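Local coordinates for epimerase family protein SDR39U1 (Homo sapiens, PDB 4B4O) that binds NADPH in a Rossmann-type fold and is probably an NADP-dependent oxidoreductase of the short-chain dehydrogenase/reductase superfamily, at residues A[32-35]-A[39-42]; A[103-108]-A[141-146]; A[3-8]-A[14-19]; A[52-57]-A[204-209]. The protein carries 3 engineered substitutions. All blocks are in the same frame, centred on the assembly; numbering follows the deposited sequence.

Contact 1 of 4, residues A[32-35]-A[39-42]; sequences RKPG and ITWD. With NDP (NADPH dihydro-nicotinamide-adenine-dinucleotide phosphate), chain I.
O1X of the 2'-phosphate of NADPH takes two N-H bonds from R32. NE reaches it at 2.8 Å from NE to O1X, nearly straight at 170°, and the backbone N of the same residue donates from 3.0 Å between N and O1X. A third bond runs from NH2 to O2X, 3.0 Å from NH2 to O2X, and the phosphorus lies in the plane of the guanidinium, at its edge. The flat group also lies over the adenine: C5A of NADPH is 3.4 Å above its plane, over the centre. A bend at chi3 (-60°) folds the otherwise extended arginine chain back to give both contacts at once, and the positive group is well placed to offset the charge of the phosphate. R32 follows strand 26-31, the second strand of the Rossmann fold, where a basic residue commonly selects NADP over NAD; with S31, which also bonds the cofactor, it forms part of the NADP-binding site. Behind the arginine stands the indole of W41, its CD1 3.9 Å from CG of R32 and the ring plane turned 65° from the guanidinium. The backbone N of R32 approaches that ring obliquely. W41 also packs on A59 of the cofactor site and on T85 and L89 of helix 72-95. Further along, CG2 of T40 rests against P34, 3.7 Å from its CA and 3.8 Å from its CB. The other branch of T40, OG1, turns to the N of E43 and caps the start of helix 41-47.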
# COMPACT_ATOMS: atom_id res chain seq x y z
N ARG A 32 -0.98 -6.06 -17.30
CA ARG A 32 -0.25 -5.84 -18.54
C ARG A 32 -0.21 -7.08 -19.43
O ARG A 32 -0.00 -6.98 -20.63
CB ARG A 32 1.18 -5.41 -18.25
CG ARG A 32 1.29 -3.97 -17.80
CD ARG A 32 2.67 -3.68 -17.27
NE ARG A 32 2.97 -4.54 -16.14
CZ ARG A 32 4.16 -4.66 -15.58
NH1 ARG A 32 5.19 -3.96 -16.00
NH2 ARG A 32 4.30 -5.49 -14.56
N LYS A 33 -0.39 -8.24 -18.82
CA LYS A 33 -0.30 -9.51 -19.54
C LYS A 33 -1.67 -10.19 -19.50
O LYS A 33 -2.32 -10.21 -18.46
CB LYS A 33 0.81 -10.41 -18.93
CG LYS A 33 2.14 -10.53 -19.71
CD LYS A 33 2.66 -9.23 -20.37
CE LYS A 33 3.90 -9.44 -21.24
NZ LYS A 33 4.07 -8.31 -22.21
N PRO A 34 -2.12 -10.72 -20.64
CA PRO A 34 -3.49 -11.26 -20.68
C PRO A 34 -3.59 -12.58 -19.96
O PRO A 34 -2.60 -13.09 -19.43
CB PRO A 34 -3.75 -11.45 -22.18
CG PRO A 34 -2.39 -11.72 -22.75
CD PRO A 34 -1.42 -10.91 -21.93
N GLY A 35 -4.80 -13.13 -19.95
CA GLY A 35 -5.04 -14.43 -19.34
C GLY A 35 -6.42 -14.55 -18.72
O GLY A 35 -7.26 -13.65 -18.86
N ILE A 39 -8.38 -8.72 -17.76
CA ILE A 39 -8.30 -7.99 -19.01
C ILE A 39 -7.05 -7.12 -18.98
O ILE A 39 -6.57 -6.75 -17.92
CB ILE A 39 -9.58 -7.13 -19.28
CG1 ILE A 39 -9.74 -5.97 -18.28
CG2 ILE A 39 -10.85 -8.00 -19.19
CD1 ILE A 39 -10.76 -4.92 -18.67
N THR A 40 -6.52 -6.79 -20.15
CA THR A 40 -5.33 -5.95 -20.25
C THR A 40 -5.67 -4.46 -20.27
O THR A 40 -6.81 -4.06 -20.51
CB THR A 40 -4.52 -6.27 -21.50
OG1 THR A 40 -5.31 -5.99 -22.65
CG2 THR A 40 -4.11 -7.73 -21.53
N TRP A 41 -4.66 -3.63 -20.03
CA TRP A 41 -4.81 -2.16 -20.10
C TRP A 41 -5.19 -1.72 -21.48
O TRP A 41 -6.06 -0.87 -21.64
CB TRP A 41 -3.54 -1.45 -19.63
CG TRP A 41 -3.29 -1.73 -18.16
CD1 TRP A 41 -2.39 -2.65 -17.62
CD2 TRP A 41 -4.01 -1.19 -17.00
NE1 TRP A 41 -2.48 -2.68 -16.26
CE2 TRP A 41 -3.42 -1.84 -15.82
CE3 TRP A 41 -5.01 -0.27 -16.83
CZ2 TRP A 41 -3.84 -1.54 -14.54
CZ3 TRP A 41 -5.43 0.02 -15.53
CH2 TRP A 41 -4.87 -0.59 -14.42
N ASP A 42 -4.57 -2.33 -22.48
CA ASP A 42 -4.90 -2.02 -23.86
C ASP A 42 -6.36 -2.32 -24.16
O ASP A 42 -7.02 -1.58 -24.88
CB ASP A 42 -4.00 -2.80 -24.83
CG ASP A 42 -2.56 -2.31 -24.82
OD1 ASP A 42 -2.27 -1.24 -24.23
OD2 ASP A 42 -1.71 -3.01 -25.41
PA NDP I . 3.29 -5.14 -6.41
O1A NDP I . 4.59 -4.63 -7.08
O2A NDP I . 3.23 -6.55 -5.79
O5B NDP I . 2.03 -5.18 -7.45
C5B NDP I . 2.03 -4.19 -8.48
C4B NDP I . 1.25 -4.74 -9.65
O4B NDP I . 1.08 -3.67 -10.57
C3B NDP I . 2.00 -5.87 -10.36
O3B NDP I . 1.47 -7.19 -10.06
C2B NDP I . 1.84 -5.56 -11.83
O2B NDP I . 0.75 -6.26 -12.41
C1B NDP I . 1.46 -4.11 -11.86
N9A NDP I . 2.66 -3.38 -12.27
C8A NDP I . 3.97 -3.50 -11.88
N7A NDP I . 4.75 -2.60 -12.62
C5A NDP I . 3.92 -1.95 -13.47
C6A NDP I . 4.02 -0.90 -14.49
N6A NDP I . 5.20 -0.31 -14.78
N1A NDP I . 2.91 -0.52 -15.15
C2A NDP I . 1.71 -1.11 -14.86
N3A NDP I . 1.52 -2.06 -13.92
C4A NDP I . 2.56 -2.47 -13.22
O3 NDP I . 2.99 -3.95 -5.35
PN NDP I . 2.10 -4.15 -4.01
O1N NDP I . 1.04 -5.20 -4.28
O2N NDP I . 3.01 -4.36 -2.84
O5D NDP I . 1.42 -2.66 -3.84
C5D NDP I . 0.49 -2.29 -4.89
C4D NDP I . 0.25 -0.80 -4.94
O4D NDP I . 0.18 -0.38 -3.58
C3D NDP I . 1.40 0.02 -5.57
O3D NDP I . 0.86 1.12 -6.37
C2D NDP I . 2.22 0.50 -4.36
O2D NDP I . 2.82 1.80 -4.43
C1D NDP I . 1.15 0.63 -3.30
N1N NDP I . 1.68 0.51 -1.93
C2N NDP I . 2.34 -0.58 -1.52
C3N NDP I . 2.82 -0.67 -0.23
C7N NDP I . 3.54 -1.90 0.17
O7N NDP I . 3.40 -2.90 -0.53
N7N NDP I . 4.30 -1.93 1.26
C4N NDP I . 2.58 0.41 0.77
C5N NDP I . 1.84 1.54 0.22
C6N NDP I . 1.41 1.54 -1.09
P2B NDP I . 0.92 -6.94 -13.91
O1X NDP I . 0.81 -5.81 -14.90
O2X NDP I . 2.32 -7.64 -13.94
O3X NDP I . -0.33 -7.85 -13.84

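Contact 2 of 4, residues A[103-108]-A[141-146]; sequences WVLVTG and AAARLP. With NDP (NADPH dihydro-nicotinamide-adenine-dinucleotide phosphate), chain I.
W103, early in strand 102-108, makes the polar link to the last turn of helix 131-143: its indole NE1 donates to the backbone O of A143, 2.7 Å from NE1 to O. The oxygen lies in the ring plane, and the N-H meets a lone pair of the carbonyl within the carbonyl plane, with an angle of 162° at the hydrogen. CG of W103 stands anti to the backbone N (chi1 165°), which carries the ring out from the sheet to the helix. The six-membered part of the indole then passes the methyl of A143, with CZ2 3.8 Å from CB, while CD1 of the ring meets CD1 of L145 obliquely at 3.7 Å. L89 and I93 of helix 72-95 also pack on W103. Two residues on, L105 points to the same side and sets its CD2 3.6 Å from CB of A143. V106 and T107 line the cofactor: CG1 of V106 comes within 3.6 Å of O4D of NADPH, and O of T107 within 3.3 Å of its C6N. In this strand-to-helix layer of the Rossmann fold the four residues that touch are all buried, and the indole N-H probably satisfies a buried carbonyl while the ring carbons pack on A143 and L145.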
# COMPACT_ATOMS: atom_id res chain seq x y z
N TRP A 103 -15.15 3.11 -5.88
CA TRP A 103 -13.83 3.29 -6.55
C TRP A 103 -12.77 3.60 -5.53
O TRP A 103 -12.82 4.63 -4.86
CB TRP A 103 -13.94 4.42 -7.57
CG TRP A 103 -12.67 5.03 -8.16
CD1 TRP A 103 -12.40 6.38 -8.31
CD2 TRP A 103 -11.52 4.37 -8.80
NE1 TRP A 103 -11.21 6.59 -8.94
CE2 TRP A 103 -10.63 5.44 -9.26
CE3 TRP A 103 -11.14 3.06 -9.01
CZ2 TRP A 103 -9.42 5.18 -9.89
CZ3 TRP A 103 -9.93 2.81 -9.65
CH2 TRP A 103 -9.08 3.84 -10.07
N VAL A 104 -11.83 2.69 -5.37
CA VAL A 104 -10.88 2.73 -4.27
C VAL A 104 -9.46 2.70 -4.77
O VAL A 104 -9.11 1.84 -5.57
CB VAL A 104 -11.11 1.54 -3.35
CG1 VAL A 104 -10.18 1.64 -2.14
CG2 VAL A 104 -12.59 1.47 -2.98
N LEU A 105 -8.64 3.64 -4.30
CA LEU A 105 -7.22 3.72 -4.68
C LEU A 105 -6.35 3.50 -3.48
O LEU A 105 -6.70 3.88 -2.36
CB LEU A 105 -6.90 5.10 -5.25
CG LEU A 105 -5.48 5.27 -5.79
CD1 LEU A 105 -5.18 4.23 -6.87
CD2 LEU A 105 -5.31 6.66 -6.35
N VAL A 106 -5.22 2.82 -3.69
CA VAL A 106 -4.21 2.68 -2.65
C VAL A 106 -3.08 3.61 -2.98
O VAL A 106 -2.53 3.57 -4.08
CB VAL A 106 -3.66 1.23 -2.52
CG1 VAL A 106 -2.40 1.20 -1.67
CG2 VAL A 106 -4.69 0.29 -1.92
N THR A 107 -2.76 4.50 -2.04
CA THR A 107 -1.53 5.30 -2.15
C THR A 107 -0.73 5.08 -0.86
O THR A 107 -0.75 3.96 -0.31
CB THR A 107 -1.85 6.77 -2.46
OG1 THR A 107 -2.49 7.38 -1.34
CG2 THR A 107 -2.78 6.86 -3.67
N GLY A 108 -0.00 6.08 -0.39
CA GLY A 108 0.96 5.86 0.68
C GLY A 108 1.05 6.92 1.74
O GLY A 108 0.67 8.06 1.54
N ALA A 141 -5.03 12.83 -7.37
CA ALA A 141 -5.69 13.71 -8.34
C ALA A 141 -6.15 12.92 -9.56
O ALA A 141 -7.20 13.19 -10.14
CB ALA A 141 -4.75 14.83 -8.77
N ALA A 142 -5.33 11.96 -9.98
CA ALA A 142 -5.59 11.17 -11.16
C ALA A 142 -6.85 10.31 -10.97
O ALA A 142 -7.56 10.02 -11.92
CB ALA A 142 -4.38 10.33 -11.48
N ALA A 143 -7.10 9.91 -9.73
CA ALA A 143 -8.25 9.07 -9.41
C ALA A 143 -9.55 9.85 -9.27
O ALA A 143 -10.62 9.25 -9.26
CB ALA A 143 -7.98 8.28 -8.13
N ARG A 144 -9.46 11.17 -9.09
CA ARG A 144 -10.61 11.92 -8.57
C ARG A 144 -11.71 12.07 -9.63
O ARG A 144 -11.49 12.64 -10.67
CB ARG A 144 -10.18 13.31 -8.06
CG ARG A 144 -11.26 14.29 -7.50
CD ARG A 144 -10.57 15.18 -6.50
NE ARG A 144 -10.03 14.46 -5.33
CZ ARG A 144 -8.78 14.52 -4.84
NH1 ARG A 144 -7.84 15.30 -5.36
NH2 ARG A 144 -8.47 13.75 -3.78
N LEU A 145 -12.88 11.54 -9.32
CA LEU A 145 -14.05 11.65 -10.17
C LEU A 145 -14.84 12.87 -9.75
O LEU A 145 -14.95 13.16 -8.56
CB LEU A 145 -14.96 10.43 -10.02
CG LEU A 145 -14.39 9.01 -10.22
CD1 LEU A 145 -15.40 7.94 -9.83
CD2 LEU A 145 -13.95 8.85 -11.67
N PRO A 146 -15.37 13.62 -10.72
CA PRO A 146 -16.35 14.62 -10.34
C PRO A 146 -17.65 13.88 -10.08
O PRO A 146 -17.85 12.78 -10.62
CB PRO A 146 -16.45 15.53 -11.60
CG PRO A 146 -16.17 14.60 -12.75
CD PRO A 146 -15.24 13.51 -12.20
PA NDP I . 3.29 -5.14 -6.41
O1A NDP I . 4.59 -4.63 -7.08
O2A NDP I . 3.23 -6.55 -5.79
O5B NDP I . 2.03 -5.18 -7.45
C5B NDP I . 2.03 -4.19 -8.48
C4B NDP I . 1.25 -4.74 -9.65
O4B NDP I . 1.08 -3.67 -10.57
C3B NDP I . 2.00 -5.87 -10.36
O3B NDP I . 1.47 -7.19 -10.06
C2B NDP I . 1.84 -5.56 -11.83
O2B NDP I . 0.75 -6.26 -12.41
C1B NDP I . 1.46 -4.11 -11.86
N9A NDP I . 2.66 -3.38 -12.27
C8A NDP I . 3.97 -3.50 -11.88
N7A NDP I . 4.75 -2.60 -12.62
C5A NDP I . 3.92 -1.95 -13.47
C6A NDP I . 4.02 -0.90 -14.49
N6A NDP I . 5.20 -0.31 -14.78
N1A NDP I . 2.91 -0.52 -15.15
C2A NDP I . 1.71 -1.11 -14.86
N3A NDP I . 1.52 -2.06 -13.92
C4A NDP I . 2.56 -2.47 -13.22
O3 NDP I . 2.99 -3.95 -5.35
PN NDP I . 2.10 -4.15 -4.01
O1N NDP I . 1.04 -5.20 -4.28
O2N NDP I . 3.01 -4.36 -2.84
O5D NDP I . 1.42 -2.66 -3.84
C5D NDP I . 0.49 -2.29 -4.89
C4D NDP I . 0.25 -0.80 -4.94
O4D NDP I . 0.18 -0.38 -3.58
C3D NDP I . 1.40 0.02 -5.57
O3D NDP I . 0.86 1.12 -6.37
C2D NDP I . 2.22 0.50 -4.36
O2D NDP I . 2.82 1.80 -4.43
C1D NDP I . 1.15 0.63 -3.30
N1N NDP I . 1.68 0.51 -1.93
C2N NDP I . 2.34 -0.58 -1.52
C3N NDP I . 2.82 -0.67 -0.23
C7N NDP I . 3.54 -1.90 0.17
O7N NDP I . 3.40 -2.90 -0.53
N7N NDP I . 4.30 -1.93 1.26
C4N NDP I . 2.58 0.41 0.77
C5N NDP I . 1.84 1.54 0.22
C6N NDP I . 1.41 1.54 -1.09
P2B NDP I . 0.92 -6.94 -13.91
O1X NDP I . 0.81 -5.81 -14.90
O2X NDP I . 2.32 -7.64 -13.94
O3X NDP I . -0.33 -7.85 -13.84

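Contact 3 of 4, residues A[3-8]-A[14-19]; sequences VLVGGG and TALTQL. With NDP (NADPH dihydro-nicotinamide-adenine-dinucleotide phosphate), chain I.
Apolar contact between strand 2-6 and helix 11-22 rests on V5 and L16, both of which point to the other segment. CG2 of V5 and CD2 of L16 are 4.5 Å apart, a loose touch, and the leucine continues to T203 of helix 195-207 while the valine also meets L58. The backbone approach is closer. O of G8 comes to 3.5 Å from N of T14, but the angle is poor and the pair is not a hydrogen bond. The hydrogen bonds are local to the turn and the helix start. G8 N donates to V5 O, 3.2 Å from N to O, closing a type II turn from V5 to G8. In the helix both threonine hydroxyls reach back to the carbonyl four residues earlier, OG1 of T14 to O of G10 and OG1 of T17 to O of G13. T14 has OG1 beside its backbone N (chi1 -62°), the placing that lets it reach back one turn. Towards the cofactor, G7 O lies 3.4 Å from NADPH C4B. G7 has positive phi and lies close against the ribose, and G8 sits tight against V5, both places where glycine fits. Strand, tight glycine turn and helix, with the amides of F11 and I12 bonded to NADPH, form the dinucleotide-binding start of a beta-alpha-beta unit, and G8, G10 and G13 are consistent with the GxGxxG motif of Rossmann folds.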
# COMPACT_ATOMS: atom_id res chain seq x y z
N VAL A 3 -15.86 -7.11 -8.57
CA VAL A 3 -14.80 -6.10 -8.37
C VAL A 3 -13.70 -6.19 -9.43
O VAL A 3 -13.20 -7.26 -9.70
CB VAL A 3 -14.13 -6.22 -6.97
CG1 VAL A 3 -13.18 -5.07 -6.75
CG2 VAL A 3 -15.17 -6.31 -5.86
N LEU A 4 -13.36 -5.06 -10.03
CA LEU A 4 -12.29 -4.97 -11.02
C LEU A 4 -11.03 -4.48 -10.32
O LEU A 4 -11.05 -3.39 -9.76
CB LEU A 4 -12.69 -4.00 -12.14
CG LEU A 4 -11.79 -3.86 -13.37
CD1 LEU A 4 -11.65 -5.20 -14.06
CD2 LEU A 4 -12.35 -2.82 -14.34
N VAL A 5 -9.96 -5.26 -10.31
CA VAL A 5 -8.75 -4.88 -9.58
C VAL A 5 -7.57 -4.64 -10.50
O VAL A 5 -6.93 -5.58 -10.96
CB VAL A 5 -8.34 -5.90 -8.49
CG1 VAL A 5 -7.02 -5.47 -7.87
CG2 VAL A 5 -9.43 -6.06 -7.45
N GLY A 6 -7.26 -3.37 -10.72
CA GLY A 6 -6.09 -3.00 -11.47
C GLY A 6 -4.81 -3.33 -10.72
O GLY A 6 -4.66 -3.00 -9.54
N GLY A 7 -3.88 -4.00 -11.40
CA GLY A 7 -2.64 -4.43 -10.77
C GLY A 7 -2.84 -5.53 -9.74
O GLY A 7 -1.95 -5.80 -8.93
N GLY A 8 -3.97 -6.20 -9.81
CA GLY A 8 -4.32 -7.23 -8.82
C GLY A 8 -3.51 -8.52 -8.83
O GLY A 8 -3.73 -9.37 -7.98
N THR A 14 -3.18 -10.01 -4.63
CA THR A 14 -3.42 -11.41 -4.44
C THR A 14 -4.11 -11.66 -3.11
O THR A 14 -4.98 -12.51 -3.02
CB THR A 14 -2.10 -12.19 -4.53
OG1 THR A 14 -1.55 -12.01 -5.84
CG2 THR A 14 -2.34 -13.66 -4.28
N ALA A 15 -3.72 -10.94 -2.08
CA ALA A 15 -4.37 -11.06 -0.79
C ALA A 15 -5.79 -10.52 -0.90
O ALA A 15 -6.72 -11.11 -0.36
CB ALA A 15 -3.58 -10.34 0.30
N LEU A 16 -5.96 -9.40 -1.59
CA LEU A 16 -7.29 -8.79 -1.73
C LEU A 16 -8.24 -9.71 -2.48
O LEU A 16 -9.40 -9.85 -2.10
CB LEU A 16 -7.22 -7.42 -2.42
CG LEU A 16 -8.55 -6.66 -2.63
CD1 LEU A 16 -9.37 -6.45 -1.38
CD2 LEU A 16 -8.27 -5.29 -3.21
N THR A 17 -7.73 -10.35 -3.52
CA THR A 17 -8.52 -11.27 -4.29
C THR A 17 -8.99 -12.46 -3.42
O THR A 17 -10.16 -12.81 -3.44
CB THR A 17 -7.76 -11.72 -5.55
OG1 THR A 17 -7.65 -10.62 -6.45
CG2 THR A 17 -8.48 -12.88 -6.23
N GLN A 18 -8.08 -13.03 -2.64
CA GLN A 18 -8.43 -14.18 -1.79
C GLN A 18 -9.53 -13.76 -0.83
O GLN A 18 -10.47 -14.52 -0.62
CB GLN A 18 -7.24 -14.79 -1.03
N LEU A 19 -9.44 -12.57 -0.24
CA LEU A 19 -10.41 -12.16 0.79
C LEU A 19 -11.77 -11.83 0.15
O LEU A 19 -12.80 -12.26 0.65
CB LEU A 19 -9.89 -10.97 1.64
CG LEU A 19 -10.80 -10.45 2.79
CD1 LEU A 19 -11.13 -11.56 3.78
CD2 LEU A 19 -10.21 -9.23 3.47
PA NDP I . 3.29 -5.14 -6.41
O1A NDP I . 4.59 -4.63 -7.08
O2A NDP I . 3.23 -6.55 -5.79
O5B NDP I . 2.03 -5.18 -7.45
C5B NDP I . 2.03 -4.19 -8.48
C4B NDP I . 1.25 -4.74 -9.65
O4B NDP I . 1.08 -3.67 -10.57
C3B NDP I . 2.00 -5.87 -10.36
O3B NDP I . 1.47 -7.19 -10.06
C2B NDP I . 1.84 -5.56 -11.83
O2B NDP I . 0.75 -6.26 -12.41
C1B NDP I . 1.46 -4.11 -11.86
N9A NDP I . 2.66 -3.38 -12.27
C8A NDP I . 3.97 -3.50 -11.88
N7A NDP I . 4.75 -2.60 -12.62
C5A NDP I . 3.92 -1.95 -13.47
C6A NDP I . 4.02 -0.90 -14.49
N6A NDP I . 5.20 -0.31 -14.78
N1A NDP I . 2.91 -0.52 -15.15
C2A NDP I . 1.71 -1.11 -14.86
N3A NDP I . 1.52 -2.06 -13.92
C4A NDP I . 2.56 -2.47 -13.22
O3 NDP I . 2.99 -3.95 -5.35
PN NDP I . 2.10 -4.15 -4.01
O1N NDP I . 1.04 -5.20 -4.28
O2N NDP I . 3.01 -4.36 -2.84
O5D NDP I . 1.42 -2.66 -3.84
C5D NDP I . 0.49 -2.29 -4.89
C4D NDP I . 0.25 -0.80 -4.94
O4D NDP I . 0.18 -0.38 -3.58
C3D NDP I . 1.40 0.02 -5.57
O3D NDP I . 0.86 1.12 -6.37
C2D NDP I . 2.22 0.50 -4.36
O2D NDP I . 2.82 1.80 -4.43
C1D NDP I . 1.15 0.63 -3.30
N1N NDP I . 1.68 0.51 -1.93
C2N NDP I . 2.34 -0.58 -1.52
C3N NDP I . 2.82 -0.67 -0.23
C7N NDP I . 3.54 -1.90 0.17
O7N NDP I . 3.40 -2.90 -0.53
N7N NDP I . 4.30 -1.93 1.26
C4N NDP I . 2.58 0.41 0.77
C5N NDP I . 1.84 1.54 0.22
C6N NDP I . 1.41 1.54 -1.09
P2B NDP I . 0.92 -6.94 -13.91
O1X NDP I . 0.81 -5.81 -14.90
O2X NDP I . 2.32 -7.64 -13.94
O3X NDP I . -0.33 -7.85 -13.84

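Contact 4 of 4, residues A[52-57]-A[204-209]; sequences CDAAVN and HALEAN
L206, near the end of helix 195-207, sends both its methyls onto strand 54-57. CD2 reaches CB of A54 at 3.5 Å, and CD1 meets CG2 of V56 at 3.7 Å. CD2 touches both A54 and V56, two positions apart on the same strand, lying 3.8 Å from CG2 of V56, while CD1 meets V56 alone; the valine and leucine side chains cross at about a right angle. The valine's first torsion sets CG1 anti to the backbone N (chi1 -179°) and leaves CG2 beside the backbone N and facing the leucine. In the next shell, V3 of strand 2-6 and V104 of strand 102-108 touch L206 as well, so the leucine lies across three neighbouring strands of the parallel sheet. The helix end is held by polar ties further out: E207 forms a salt bridge with R23 and a hydrogen bond with H25, and the backbone O of A205 accepts from NH1 of R151. On the strand, N57 bonds T85 and T86 of helix 72-95, on the other side of the sheet. The contact itself is made chiefly by methyl groups, with no polar bond between the segments; the fit at this patch is probably driven by exclusion of water, and directional bonds come from R151, R23 and H25 round about.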
# COMPACT_ATOMS: atom_id res chain seq x y z
N CYS A 52 -18.91 -4.22 -13.70
CA CYS A 52 -18.47 -4.35 -12.35
C CYS A 52 -19.23 -3.39 -11.45
O CYS A 52 -19.68 -2.32 -11.88
CB CYS A 52 -16.97 -4.11 -12.24
SG CYS A 52 -16.46 -2.45 -12.74
N ASP A 53 -19.36 -3.78 -10.18
CA ASP A 53 -20.03 -2.96 -9.17
C ASP A 53 -19.04 -2.04 -8.46
O ASP A 53 -19.43 -1.03 -7.87
CB ASP A 53 -20.71 -3.87 -8.15
CG ASP A 53 -21.66 -4.85 -8.79
OD1 ASP A 53 -22.69 -4.39 -9.31
OD2 ASP A 53 -21.38 -6.07 -8.74
N ALA A 54 -17.76 -2.41 -8.50
CA ALA A 54 -16.72 -1.67 -7.81
C ALA A 54 -15.38 -1.87 -8.49
O ALA A 54 -15.16 -2.86 -9.18
CB ALA A 54 -16.66 -2.09 -6.37
N ALA A 55 -14.48 -0.91 -8.30
CA ALA A 55 -13.15 -0.98 -8.90
C ALA A 55 -12.08 -0.54 -7.90
O ALA A 55 -12.32 0.32 -7.05
CB ALA A 55 -13.09 -0.14 -10.17
N VAL A 56 -10.90 -1.14 -8.01
CA VAL A 56 -9.74 -0.81 -7.18
C VAL A 56 -8.52 -0.70 -8.09
O VAL A 56 -8.40 -1.49 -9.03
CB VAL A 56 -9.43 -1.93 -6.17
CG1 VAL A 56 -8.23 -1.54 -5.31
CG2 VAL A 56 -10.62 -2.23 -5.29
N ASN A 57 -7.62 0.25 -7.82
CA ASN A 57 -6.32 0.24 -8.49
C ASN A 57 -5.15 0.04 -7.52
O ASN A 57 -5.02 0.75 -6.53
CB ASN A 57 -6.07 1.50 -9.31
CG ASN A 57 -4.96 1.31 -10.32
OD1 ASN A 57 -4.68 0.21 -10.74
ND2 ASN A 57 -4.34 2.38 -10.70
N HIS A 204 -13.73 -3.56 3.21
CA HIS A 204 -14.73 -2.81 3.93
C HIS A 204 -15.11 -1.57 3.15
O HIS A 204 -16.28 -1.18 3.13
CB HIS A 204 -14.19 -2.48 5.32
CG HIS A 204 -15.22 -1.92 6.24
ND1 HIS A 204 -16.32 -2.59 6.56
CD2 HIS A 204 -15.29 -0.71 6.92
CE1 HIS A 204 -17.06 -1.85 7.40
NE2 HIS A 204 -16.41 -0.70 7.62
N ALA A 205 -14.13 -0.92 2.52
CA ALA A 205 -14.39 0.27 1.70
C ALA A 205 -15.31 -0.10 0.54
O ALA A 205 -16.27 0.60 0.24
CB ALA A 205 -13.10 0.88 1.19
N LEU A 206 -15.03 -1.24 -0.09
CA LEU A 206 -15.84 -1.72 -1.20
C LEU A 206 -17.27 -2.09 -0.76
O LEU A 206 -18.19 -1.84 -1.48
CB LEU A 206 -15.16 -2.90 -1.90
CG LEU A 206 -13.85 -2.59 -2.62
CD1 LEU A 206 -13.07 -3.83 -3.03
CD2 LEU A 206 -14.16 -1.79 -3.87
N GLU A 207 -17.44 -2.69 0.40
CA GLU A 207 -18.75 -3.22 0.80
C GLU A 207 -19.63 -2.18 1.48
O GLU A 207 -20.81 -2.10 1.21
CB GLU A 207 -18.58 -4.39 1.76
CG GLU A 207 -17.97 -5.63 1.12
CD GLU A 207 -17.79 -6.78 2.10
OE1 GLU A 207 -17.99 -6.59 3.31
OE2 GLU A 207 -17.48 -7.90 1.67
N ALA A 208 -19.05 -1.41 2.40
CA ALA A 208 -19.81 -0.53 3.28
C ALA A 208 -20.03 0.80 2.58
O ALA A 208 -19.08 1.53 2.29
CB ALA A 208 -19.04 -0.35 4.58
N ASN A 209 -21.28 1.16 2.34
CA ASN A 209 -21.54 2.35 1.54
C ASN A 209 -21.55 3.69 2.32
O ASN A 209 -21.84 4.72 1.73
CB ASN A 209 -22.81 2.18 0.68
CG ASN A 209 -24.08 2.25 1.49
OD1 ASN A 209 -24.03 2.51 2.70
ND2 ASN A 209 -25.22 2.03 0.83

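Overall arrangement
Contacts 2, 3 and 4 are buried and share one parallel sheet, whereas contact 1 lies near the surface, its centre about 22 Å from the centre of the chain. Strand 54-57 of contact 4 sits between strand 2-6 of contact 3 and strand 102-108 of contact 2, with probable backbone hydrogen bonds on both flanks, such as V104 N to A55 O and G6 N to V56 O. Contact 1 reaches inward through W41, which packs on G6, G7 and N57. Chemistry follows place: charge and phosphate at the edge, a single indole bond in the last turn of a helix, glycine backbone at the cofactor turn, and mainly apolar packing in contact 4.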